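Local atomic coordinates of TRAS1 ORF2p (PDB entry 1WDU), a protein that is encoded by a silkworm telomere-specific non-LTR retrotransposon and, through its N-terminal endonuclease domain, probably nicks telomeric target DNA. Residues 81-85 with 119-125; 71-76 with 102-108; 24-30 with 231-237; 65-71 with 84-90. The protein carries 1 engineered substitution. All coordinates share one frame; numbering follows the deposited sequence.

Contact 1: 81-85 with 119-125; sequences VKAAI and LVSYYFE. With PO4 (phosphate ion), chain C.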
# COMPACT_ATOMS: atom_id res chain seq x y z
N VAL A 81 -2.95 1.23 15.13
CA VAL A 81 -2.38 1.86 13.94
C VAL A 81 -2.97 1.10 12.76
O VAL A 81 -2.83 -0.12 12.66
CB VAL A 81 -0.84 1.74 13.94
CG1 VAL A 81 -0.28 2.36 12.68
CG2 VAL A 81 -0.27 2.43 15.19
N LYS A 82 -3.63 1.81 11.87
CA LYS A 82 -4.27 1.18 10.73
C LYS A 82 -3.36 1.04 9.51
O LYS A 82 -3.57 0.16 8.68
CB LYS A 82 -5.54 1.94 10.37
CG LYS A 82 -6.45 2.12 11.58
CD LYS A 82 -7.73 2.85 11.24
CE LYS A 82 -8.54 3.11 12.51
NZ LYS A 82 -9.74 3.93 12.20
N ALA A 83 -2.35 1.90 9.41
CA ALA A 83 -1.44 1.85 8.28
C ALA A 83 -0.01 2.23 8.66
O ALA A 83 0.23 3.02 9.57
CB ALA A 83 -1.93 2.75 7.17
N ALA A 84 0.95 1.65 7.95
CA ALA A 84 2.34 1.94 8.21
C ALA A 84 3.21 1.60 7.02
O ALA A 84 2.81 0.86 6.12
CB ALA A 84 2.81 1.16 9.43
N ILE A 85 4.40 2.18 7.01
CA ILE A 85 5.34 1.92 5.95
C ILE A 85 6.66 1.49 6.58
O ILE A 85 7.26 2.22 7.37
CB ILE A 85 5.53 3.17 5.06
CG1 ILE A 85 4.21 3.48 4.34
CG2 ILE A 85 6.66 2.94 4.08
CD1 ILE A 85 4.23 4.73 3.46
N LEU A 119 5.57 7.70 -1.29
CA LEU A 119 4.86 6.44 -1.07
C LEU A 119 3.73 6.59 -0.08
O LEU A 119 3.81 7.37 0.86
CB LEU A 119 5.80 5.37 -0.52
CG LEU A 119 6.96 4.87 -1.36
CD1 LEU A 119 7.91 4.08 -0.47
CD2 LEU A 119 6.43 4.02 -2.51
N VAL A 120 2.66 5.85 -0.28
CA VAL A 120 1.58 5.94 0.68
C VAL A 120 0.94 4.59 0.94
O VAL A 120 0.70 3.81 0.02
CB VAL A 120 0.52 7.01 0.24
CG1 VAL A 120 0.52 7.14 -1.24
CG2 VAL A 120 -0.86 6.64 0.78
N SER A 121 0.72 4.31 2.22
CA SER A 121 0.07 3.08 2.64
C SER A 121 -1.24 3.55 3.25
O SER A 121 -1.25 4.46 4.08
CB SER A 121 0.91 2.33 3.68
OG SER A 121 0.28 1.11 4.05
N TYR A 122 -2.34 2.93 2.83
CA TYR A 122 -3.66 3.33 3.31
C TYR A 122 -4.55 2.16 3.69
O TYR A 122 -4.33 1.02 3.27
CB TYR A 122 -4.37 4.14 2.24
CG TYR A 122 -4.74 3.33 1.01
CD1 TYR A 122 -3.91 3.28 -0.11
CD2 TYR A 122 -5.94 2.60 0.98
CE1 TYR A 122 -4.27 2.54 -1.24
CE2 TYR A 122 -6.30 1.84 -0.14
CZ TYR A 122 -5.46 1.82 -1.25
OH TYR A 122 -5.84 1.08 -2.34
N TYR A 123 -5.57 2.47 4.48
CA TYR A 123 -6.56 1.50 4.93
C TYR A 123 -7.90 2.22 5.15
O TYR A 123 -7.99 3.16 5.94
CB TYR A 123 -6.10 0.82 6.21
CG TYR A 123 -7.15 -0.12 6.78
CD1 TYR A 123 -8.00 0.29 7.80
CD2 TYR A 123 -7.33 -1.39 6.24
CE1 TYR A 123 -9.01 -0.53 8.28
CE2 TYR A 123 -8.33 -2.22 6.71
CZ TYR A 123 -9.17 -1.79 7.72
OH TYR A 123 -10.16 -2.62 8.18
N PHE A 124 -8.93 1.78 4.43
CA PHE A 124 -10.26 2.36 4.53
C PHE A 124 -11.19 1.35 5.22
O PHE A 124 -11.38 0.24 4.71
CB PHE A 124 -10.79 2.68 3.12
CG PHE A 124 -9.88 3.59 2.31
CD1 PHE A 124 -9.96 3.59 0.92
CD2 PHE A 124 -8.95 4.44 2.93
CE1 PHE A 124 -9.14 4.41 0.15
CE2 PHE A 124 -8.12 5.27 2.18
CZ PHE A 124 -8.22 5.25 0.78
N GLU A 125 -11.77 1.73 6.36
CA GLU A 125 -12.68 0.84 7.08
C GLU A 125 -13.78 0.42 6.11
O GLU A 125 -14.21 1.22 5.27
CB GLU A 125 -13.36 1.55 8.25
CG GLU A 125 -12.59 2.72 8.82
CD GLU A 125 -11.43 2.27 9.64
OE1 GLU A 125 -11.40 1.08 10.02
OE2 GLU A 125 -10.56 3.13 9.93
P PO4 C . -10.18 -5.87 7.25
O1 PO4 C . -11.47 -5.89 8.16
O2 PO4 C . -9.90 -7.20 6.57
O3 PO4 C . -10.19 -4.64 6.33
O4 PO4 C . -9.03 -5.62 8.23

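Contact 2: 71-76 with 102-108; sequences FQSTAQ and TNNIVVV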
# COMPACT_ATOMS: atom_id res chain seq x y z
N PHE A 71 7.21 3.81 9.83
CA PHE A 71 6.48 5.07 9.88
C PHE A 71 5.01 4.72 9.93
O PHE A 71 4.50 4.04 9.05
CB PHE A 71 6.82 5.90 8.64
CG PHE A 71 8.28 6.12 8.48
CD1 PHE A 71 9.09 5.12 7.93
CD2 PHE A 71 8.89 7.26 9.00
CE1 PHE A 71 10.47 5.25 7.90
CE2 PHE A 71 10.29 7.40 8.97
CZ PHE A 71 11.08 6.40 8.43
N GLN A 72 4.35 5.18 10.98
CA GLN A 72 2.96 4.87 11.20
C GLN A 72 1.99 6.01 11.04
O GLN A 72 2.35 7.19 11.09
CB GLN A 72 2.79 4.30 12.60
CG GLN A 72 3.78 3.20 12.93
CD GLN A 72 3.59 2.64 14.32
OE1 GLN A 72 3.50 3.39 15.29
NE2 GLN A 72 3.53 1.32 14.43
N SER A 73 0.73 5.64 10.83
CA SER A 73 -0.35 6.59 10.70
C SER A 73 -0.73 6.95 12.14
O SER A 73 -0.33 6.26 13.08
CB SER A 73 -1.53 5.94 9.98
OG SER A 73 -1.95 4.77 10.67
N THR A 74 -1.49 8.02 12.30
CA THR A 74 -1.91 8.47 13.63
C THR A 74 -2.49 7.33 14.47
O THR A 74 -3.45 6.67 14.06
CB THR A 74 -2.96 9.57 13.51
OG1 THR A 74 -2.51 10.55 12.58
CG2 THR A 74 -3.19 10.22 14.87
N ALA A 75 -1.91 7.12 15.65
CA ALA A 75 -2.36 6.07 16.54
C ALA A 75 -3.66 6.44 17.25
O ALA A 75 -3.93 7.61 17.50
CB ALA A 75 -1.28 5.76 17.58
N GLN A 76 -4.45 5.42 17.57
CA GLN A 76 -5.73 5.60 18.25
C GLN A 76 -5.51 5.46 19.75
O GLN A 76 -4.44 5.03 20.19
CB GLN A 76 -6.74 4.54 17.78
CG GLN A 76 -6.77 4.32 16.28
CD GLN A 76 -7.13 5.57 15.51
OE1 GLN A 76 -8.24 6.08 15.62
NE2 GLN A 76 -6.18 6.07 14.73
N THR A 102 -2.46 10.61 8.41
CA THR A 102 -3.66 10.63 9.24
C THR A 102 -3.82 9.30 9.96
O THR A 102 -2.87 8.52 10.08
CB THR A 102 -4.92 10.85 8.39
OG1 THR A 102 -5.15 9.69 7.58
CG2 THR A 102 -4.75 12.08 7.49
N ASN A 103 -5.03 9.04 10.43
CA ASN A 103 -5.34 7.80 11.12
C ASN A 103 -5.57 6.67 10.13
O ASN A 103 -5.65 5.50 10.52
CB ASN A 103 -6.60 7.97 11.99
CG ASN A 103 -6.42 9.00 13.09
OD1 ASN A 103 -6.57 8.69 14.27
ND2 ASN A 103 -6.11 10.24 12.71
N ASN A 104 -5.67 7.00 8.84
CA ASN A 104 -5.91 6.00 7.81
C ASN A 104 -4.82 5.91 6.75
O ASN A 104 -4.72 4.91 6.04
CB ASN A 104 -7.25 6.25 7.11
CG ASN A 104 -8.43 6.06 8.03
OD1 ASN A 104 -8.88 7.00 8.69
ND2 ASN A 104 -8.94 4.83 8.09
N ILE A 105 -4.01 6.96 6.62
CA ILE A 105 -2.93 6.93 5.64
C ILE A 105 -1.63 7.46 6.21
O ILE A 105 -1.62 8.31 7.12
CB ILE A 105 -3.25 7.75 4.35
CG1 ILE A 105 -3.06 9.24 4.62
CG2 ILE A 105 -4.67 7.46 3.84
CD1 ILE A 105 -3.08 10.07 3.35
N VAL A 106 -0.53 6.92 5.70
CA VAL A 106 0.79 7.36 6.10
C VAL A 106 1.53 7.60 4.78
O VAL A 106 1.52 6.77 3.86
CB VAL A 106 1.50 6.30 7.01
CG1 VAL A 106 1.77 5.02 6.25
CG2 VAL A 106 2.80 6.90 7.58
N VAL A 107 2.14 8.77 4.69
CA VAL A 107 2.84 9.17 3.48
C VAL A 107 4.32 9.35 3.79
O VAL A 107 4.70 10.04 4.75
CB VAL A 107 2.26 10.50 2.93
CG1 VAL A 107 2.91 10.85 1.60
CG2 VAL A 107 0.74 10.40 2.80
N VAL A 108 5.15 8.73 2.95
CA VAL A 108 6.58 8.81 3.13
C VAL A 108 7.31 8.87 1.80
O VAL A 108 7.00 8.10 0.89
CB VAL A 108 7.08 7.58 3.93
CG1 VAL A 108 8.47 7.18 3.48
CG2 VAL A 108 7.06 7.90 5.42
O HOH W 1 -4.07 4.86 12.43

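Contact 3: 24-30 with 231-237; sequences QANLQRK and SSDHNGM. With PO4 (phosphate ion), chain C.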
# COMPACT_ATOMS: atom_id res chain seq x y z
N GLN A 24 3.21 -5.43 -0.17
CA GLN A 24 1.97 -4.79 0.26
C GLN A 24 1.15 -5.85 0.98
O GLN A 24 0.84 -6.89 0.41
CB GLN A 24 1.16 -4.25 -0.94
CG GLN A 24 -0.09 -3.46 -0.54
CD GLN A 24 -0.88 -2.95 -1.73
OE1 GLN A 24 -0.33 -2.29 -2.60
NE2 GLN A 24 -2.19 -3.26 -1.77
N ALA A 25 0.78 -5.59 2.24
CA ALA A 25 0.02 -6.58 2.99
C ALA A 25 -0.77 -6.05 4.17
O ALA A 25 -0.31 -5.17 4.91
CB ALA A 25 0.95 -7.70 3.47
N ASN A 26 -1.96 -6.61 4.34
CA ASN A 26 -2.84 -6.28 5.44
C ASN A 26 -2.65 -7.42 6.42
O ASN A 26 -3.12 -8.53 6.20
CB ASN A 26 -4.30 -6.23 4.98
CG ASN A 26 -5.26 -5.96 6.14
OD1 ASN A 26 -4.92 -6.19 7.30
ND2 ASN A 26 -6.46 -5.48 5.83
N LEU A 27 -1.94 -7.14 7.51
CA LEU A 27 -1.62 -8.10 8.55
C LEU A 27 -2.75 -8.46 9.50
O LEU A 27 -2.67 -9.46 10.22
CB LEU A 27 -0.44 -7.57 9.35
CG LEU A 27 0.96 -7.75 8.75
CD1 LEU A 27 0.88 -7.95 7.25
CD2 LEU A 27 1.80 -6.53 9.11
N GLN A 28 -3.80 -7.63 9.51
CA GLN A 28 -4.95 -7.84 10.38
C GLN A 28 -4.64 -7.90 11.88
O GLN A 28 -5.34 -8.57 12.63
CB GLN A 28 -5.71 -9.10 9.96
CG GLN A 28 -6.53 -8.90 8.69
CD GLN A 28 -7.53 -10.02 8.44
OE1 GLN A 28 -8.47 -9.86 7.65
NE2 GLN A 28 -7.34 -11.15 9.11
N ARG A 29 -3.60 -7.19 12.30
CA ARG A 29 -3.20 -7.15 13.71
C ARG A 29 -2.70 -8.49 14.25
O ARG A 29 -2.61 -8.67 15.46
CB ARG A 29 -4.38 -6.69 14.58
CG ARG A 29 -5.01 -5.36 14.18
CD ARG A 29 -5.88 -4.83 15.30
NE ARG A 29 -6.73 -3.72 14.88
CZ ARG A 29 -7.76 -3.84 14.05
NH1 ARG A 29 -8.07 -5.03 13.55
NH2 ARG A 29 -8.49 -2.78 13.72
N LYS A 30 -2.36 -9.42 13.36
CA LYS A 30 -1.86 -10.73 13.79
C LYS A 30 -0.36 -10.72 14.07
O LYS A 30 0.45 -10.49 13.17
CB LYS A 30 -2.16 -11.79 12.72
CG LYS A 30 -3.63 -12.16 12.57
CD LYS A 30 -3.79 -13.29 11.55
CE LYS A 30 -5.24 -13.77 11.45
NZ LYS A 30 -5.40 -14.90 10.48
N SER A 231 -0.64 -15.00 6.46
CA SER A 231 -1.71 -15.89 6.89
C SER A 231 -2.67 -15.10 7.78
O SER A 231 -2.67 -15.27 9.01
CB SER A 231 -1.15 -17.07 7.67
OG SER A 231 -0.62 -16.65 8.91
N SER A 232 -3.47 -14.23 7.17
CA SER A 232 -4.42 -13.42 7.91
C SER A 232 -5.59 -13.04 7.00
O SER A 232 -5.95 -11.87 6.90
CB SER A 232 -3.74 -12.15 8.44
OG SER A 232 -3.38 -11.27 7.39
N ASP A 233 -6.16 -14.04 6.34
CA ASP A 233 -7.28 -13.84 5.43
C ASP A 233 -6.92 -12.97 4.23
O ASP A 233 -7.60 -13.00 3.21
CB ASP A 233 -8.47 -13.21 6.17
CG ASP A 233 -9.15 -14.18 7.11
OD1 ASP A 233 -10.16 -13.79 7.73
OD2 ASP A 233 -8.69 -15.34 7.22
N HIS A 234 -5.85 -12.19 4.37
CA HIS A 234 -5.40 -11.31 3.30
C HIS A 234 -4.12 -11.87 2.69
O HIS A 234 -3.25 -12.36 3.41
CB HIS A 234 -5.14 -9.90 3.83
CG HIS A 234 -6.36 -9.05 3.92
ND1 HIS A 234 -6.97 -8.50 2.82
CD2 HIS A 234 -7.10 -8.65 4.99
CE1 HIS A 234 -8.02 -7.80 3.19
NE2 HIS A 234 -8.12 -7.88 4.51
N ASN A 235 -4.01 -11.78 1.37
CA ASN A 235 -2.82 -12.26 0.68
C ASN A 235 -1.89 -11.10 0.37
O ASN A 235 -2.32 -10.04 -0.11
CB ASN A 235 -3.19 -12.97 -0.62
CG ASN A 235 -3.92 -14.27 -0.38
OD1 ASN A 235 -3.77 -14.89 0.67
ND2 ASN A 235 -4.71 -14.70 -1.36
N GLY A 236 -0.61 -11.29 0.66
CA GLY A 236 0.37 -10.25 0.39
C GLY A 236 0.55 -10.05 -1.11
O GLY A 236 0.18 -10.91 -1.92
N MET A 237 1.11 -8.90 -1.47
CA MET A 237 1.37 -8.56 -2.86
C MET A 237 2.79 -8.06 -2.98
O MET A 237 3.42 -7.69 -1.98
CB MET A 237 0.38 -7.50 -3.34
CG MET A 237 -1.00 -8.06 -3.56
SD MET A 237 -2.32 -6.86 -3.33
CE MET A 237 -2.46 -6.87 -1.53
P PO4 C . -10.18 -5.87 7.25
O1 PO4 C . -11.47 -5.89 8.16
O2 PO4 C . -9.90 -7.20 6.57
O3 PO4 C . -10.19 -4.64 6.33
O4 PO4 C . -9.03 -5.62 8.23
O HOH W 2 -3.07 -7.53 1.93

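Contact 4: 65-71 with 84-90; sequences FRGVRVF and AIAVFDH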
# COMPACT_ATOMS: atom_id res chain seq x y z
N PHE A 65 11.20 -6.63 13.67
CA PHE A 65 11.84 -5.57 12.90
C PHE A 65 12.96 -4.94 13.73
O PHE A 65 12.70 -4.17 14.65
CB PHE A 65 10.82 -4.50 12.54
CG PHE A 65 9.65 -5.02 11.76
CD1 PHE A 65 9.82 -5.54 10.49
CD2 PHE A 65 8.37 -4.99 12.30
CE1 PHE A 65 8.74 -6.03 9.76
CE2 PHE A 65 7.28 -5.48 11.59
CZ PHE A 65 7.47 -6.00 10.31
N ARG A 66 14.21 -5.27 13.38
CA ARG A 66 15.37 -4.75 14.10
C ARG A 66 15.84 -3.39 13.55
O ARG A 66 15.43 -2.34 14.06
CB ARG A 66 16.50 -5.76 14.05
N GLY A 67 16.70 -3.42 12.54
CA GLY A 67 17.19 -2.19 11.96
C GLY A 67 16.25 -1.67 10.89
O GLY A 67 16.67 -1.07 9.89
N VAL A 68 14.96 -1.88 11.11
CA VAL A 68 13.91 -1.48 10.19
C VAL A 68 13.21 -0.21 10.65
O VAL A 68 12.71 -0.15 11.78
CB VAL A 68 12.86 -2.58 10.06
CG1 VAL A 68 11.75 -2.14 9.11
CG2 VAL A 68 13.51 -3.86 9.59
N ARG A 69 13.15 0.79 9.79
CA ARG A 69 12.48 2.03 10.16
C ARG A 69 10.99 1.90 9.83
O ARG A 69 10.62 1.52 8.71
CB ARG A 69 13.11 3.22 9.43
CG ARG A 69 14.60 3.34 9.75
CD ARG A 69 15.20 4.69 9.40
NE ARG A 69 15.51 4.89 7.98
CZ ARG A 69 15.90 3.94 7.14
NH1 ARG A 69 16.01 2.69 7.56
NH2 ARG A 69 16.21 4.26 5.88
N VAL A 70 10.15 2.19 10.81
CA VAL A 70 8.71 2.09 10.61
C VAL A 70 8.02 3.43 10.81
O VAL A 70 8.23 4.10 11.82
CB VAL A 70 8.08 1.05 11.55
CG1 VAL A 70 6.58 0.95 11.29
CG2 VAL A 70 8.74 -0.30 11.35
N PHE A 71 7.21 3.81 9.83
CA PHE A 71 6.48 5.07 9.88
C PHE A 71 5.01 4.72 9.93
O PHE A 71 4.50 4.04 9.05
CB PHE A 71 6.82 5.90 8.64
CG PHE A 71 8.28 6.12 8.48
CD1 PHE A 71 9.09 5.12 7.93
CD2 PHE A 71 8.89 7.26 9.00
CE1 PHE A 71 10.47 5.25 7.90
CE2 PHE A 71 10.29 7.40 8.97
CZ PHE A 71 11.08 6.40 8.43
N ALA A 84 0.95 1.65 7.95
CA ALA A 84 2.34 1.94 8.21
C ALA A 84 3.21 1.60 7.02
O ALA A 84 2.81 0.86 6.12
CB ALA A 84 2.81 1.16 9.43
N ILE A 85 4.40 2.18 7.01
CA ILE A 85 5.34 1.92 5.95
C ILE A 85 6.66 1.49 6.58
O ILE A 85 7.26 2.22 7.37
CB ILE A 85 5.53 3.17 5.06
CG1 ILE A 85 4.21 3.48 4.34
CG2 ILE A 85 6.66 2.94 4.08
CD1 ILE A 85 4.23 4.73 3.46
N ALA A 86 7.11 0.28 6.24
CA ALA A 86 8.37 -0.24 6.76
C ALA A 86 9.47 -0.13 5.72
O ALA A 86 9.30 -0.54 4.56
CB ALA A 86 8.20 -1.69 7.18
N VAL A 87 10.59 0.44 6.11
CA VAL A 87 11.72 0.57 5.21
C VAL A 87 12.82 -0.35 5.73
O VAL A 87 13.40 -0.12 6.79
CB VAL A 87 12.24 2.03 5.17
CG1 VAL A 87 13.40 2.13 4.20
CG2 VAL A 87 11.10 2.97 4.75
N PHE A 88 13.09 -1.42 4.98
CA PHE A 88 14.12 -2.38 5.37
C PHE A 88 15.49 -1.98 4.83
O PHE A 88 16.52 -2.41 5.34
CB PHE A 88 13.75 -3.79 4.88
CG PHE A 88 12.40 -4.26 5.34
CD1 PHE A 88 11.26 -3.98 4.58
CD2 PHE A 88 12.26 -4.91 6.55
CE1 PHE A 88 9.99 -4.36 5.04
CE2 PHE A 88 11.00 -5.29 7.02
CZ PHE A 88 9.86 -5.01 6.26
N ASP A 89 15.50 -1.16 3.78
CA ASP A 89 16.75 -0.71 3.19
C ASP A 89 17.34 0.34 4.13
O ASP A 89 16.83 1.46 4.24
CB ASP A 89 16.49 -0.13 1.80
CG ASP A 89 17.77 0.29 1.09
OD1 ASP A 89 17.83 0.17 -0.15
OD2 ASP A 89 18.71 0.75 1.77
N HIS A 90 18.43 -0.04 4.80
CA HIS A 90 19.12 0.81 5.77
C HIS A 90 19.68 2.14 5.26
O HIS A 90 19.72 3.12 6.01
CB HIS A 90 20.25 -0.01 6.42
CG HIS A 90 20.98 0.71 7.51
ND1 HIS A 90 21.80 1.79 7.28
CD2 HIS A 90 21.01 0.50 8.85
CE1 HIS A 90 22.31 2.22 8.42
NE2 HIS A 90 21.84 1.46 9.39

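Contact 1: 81-85 with 119-125
This contact lies in the middle of the four-layered alpha/beta sandwich, where the two central beta sheets pack face to face. Strand 83-85 comes from one sheet and strand 119-123 from the other; their axes approach to 5.9 Å and run nearly antiparallel, at 157°, and since they belong to different sheets, side chains make the join. At the deep end Ile85 points at the opposite strand. Its CG1 rests 3.6 Å from CB of Ser121, and CD1 reaches on to CB of Leu119 at 4.3 Å. Next along, the small CB of Ala83 sits against the carbonyl O of Ser121 (3.6 Å), consistent with the close approach of the sheets here. Ser121 brings a hydroxyl into this apolar layer, and its hydrogen bonds with Ile51 and Gln52 of strand 48-52 satisfy it. Toward the surface the chemistry turns polar. The extended Lys82 chain crosses that of Glu125 at about a right angle, and NZ makes a short salt bridge of 2.5 Å to OE2, coming from above the carboxylate plane, 40° out of it. The same OE2 is also hydrogen-bonded to Asn104 ND2, which helps to hold the carboxylate in place. Tyr123 leans beside the lysine, with CD1 3.9 Å from CB of Lys82. Because CG stands opposite the main-chain N (chi1 175°), the ring reaches out to a phosphate ion, probably from the crystallisation liquor, that His234 also binds. Tyr123 OH donates to phosphate O3 at 2.7 Å, and that oxygen lies at the ring edge, close to its plane.

Contact 2: 71-76 with 102-108
Asn103 leans its side chain into the loop formed by Thr74 and Gln76, and each of its atoms has a neighbour there. CB lies 3.4 Å from NE2 of Gln76; CG comes up against CB of Thr74 at 3.5 Å. At the tip the amide splits its work: ND2 lies beside CB of Thr74, while OD1 accepts a hydrogen bond of 2.7 Å from NE2 of Gln76. The two amide planes are turned 76° from each other. Gln76 gets there by folding back at chi2 (-60°), which also leaves NE2 weakly bonded to Thr74 O, two residues back. The loop before strand 105-108 is itself shaped by an ST turn and ST motif, in which Thr102 OG1 accepts from the backbone N of both Asn104 and Ile105 and bonds to Gln136 of helix 131-142. From the same loop, Thr102 O accepts from Thr74 N at 2.7 Å, with the donor standing above the carbonyl plane. A water donates to Ser73 OG, Thr74 O and Asn103 O; the serine hydroxyl is also bonded to Ala83 O of the adjoining strand. Past this polar corner the two strands, from different sheets, meet chiefly through apolar side chains: Val106 CG2 lies against the backbone, 3.6 Å from Phe71 O, and 4.3 Å from Phe71 CB, and Val108 CG2 comes obliquely to the Phe71 ring, 3.7 Å from CG.

Contact 3: 24-30 with 231-237
The carbonyl oxygen of Gln24 is held twice: Met237 N donates to it at 2.8 Å in the carbonyl plane, and Gly236 CA adds a CA-H...O contact at 3.4 Å. The return bond, Gln24 N to Met237 O, completes an antiparallel hydrogen-bonded pair. Beyond it the chains part, and a water bonded to Asn26 N bridges weakly to Asn235 O. Asn26 then lies flat on the His234 ring, amide and ring planes only 14° apart, with CB 3.9 Å from the ring centroid. With CG opposite the main-chain N (chi1 177°), its OD1 accepts from Gln28 N at 2.9 Å in an Asx turn, while ND2 makes a weak bond to Asp154. At the ring edge, His234 NE2 donates to phosphate O2 at 2.8 Å; ND1 has weak bonds to Thr193 O and Asp208. Farther out, the extended Lys30 sends NZ to O of Ser231, itself poorly ordered, at 3.1 Å. His234 of the Ser232-Asp233-His234 sequence, bonded to a phosphate, with Asn26 stacked on it and Asp154 and Asp208 as second partners, is consistent with the active site of the DNase I-like nucleases, where such a histidine faces the scissile phosphate.

Contact 4: 65-71 with 84-90
Arg69 and Val87 face each other as a hydrogen-bonded pair in an antiparallel hairpin, joined by Val87 N to Arg69 O at 2.8 Å and by the longer return bond from Arg69 N. Two residues on, Phe71 and Ile85 repeat the pattern, with Ile85 N 2.8 Å from Phe71 O, and the non-hydrogen-bonded pair Val70 and Ala86 lies between. This ladder is the tight part. On one face the Phe71 ring reaches obliquely toward Val87, CE1 to CG2 3.9 Å, and has Ile85 O at its edge. On the other, Val68 sends both methyls to Phe88: CG1 hangs off-centre over the ring, and CG2 comes within 3.5 Å of CD2. The packing is looser at the outer rim, where Val70 and His90 are exposed to solvent. Phe65, poorly ordered, meets Phe88 rim to rim with planes at 51°. The Arg69 chain, bent at chi3 (-78°), brings NH2 to Asp89 O at 3.3 Å, a weak bond at the guanidinium edge. Val70 and Phe71 belong to an outermost strand of the six-stranded sheet; Phe65 and Phe88 lean on helix 31-44, Ala86 touches strand 48-52, and Phe71 and Val87 pack on Val94 of strand 93-96.

Contact 4 builds the hairpin of strands 69-72 and 83-87 at the edge of one sheet by backbone bonding, and contacts 1 and 2 lay those same two strands on the neighbouring strands 116-123 and 105-111 of the other sheet. Contact 1 is the more buried of these, its apolar interior running out to charge and phosphate, while contact 2 is partly buried and swaps apolar packing for amides and water at its loop end. Contact 3, also buried, joins segments near the two ends of the modelled chain and is chiefly polar. It meets contact 1 at the phosphate, whereas contact 4, partly buried and about 17 Å from contact 3 between centres, is structural packing.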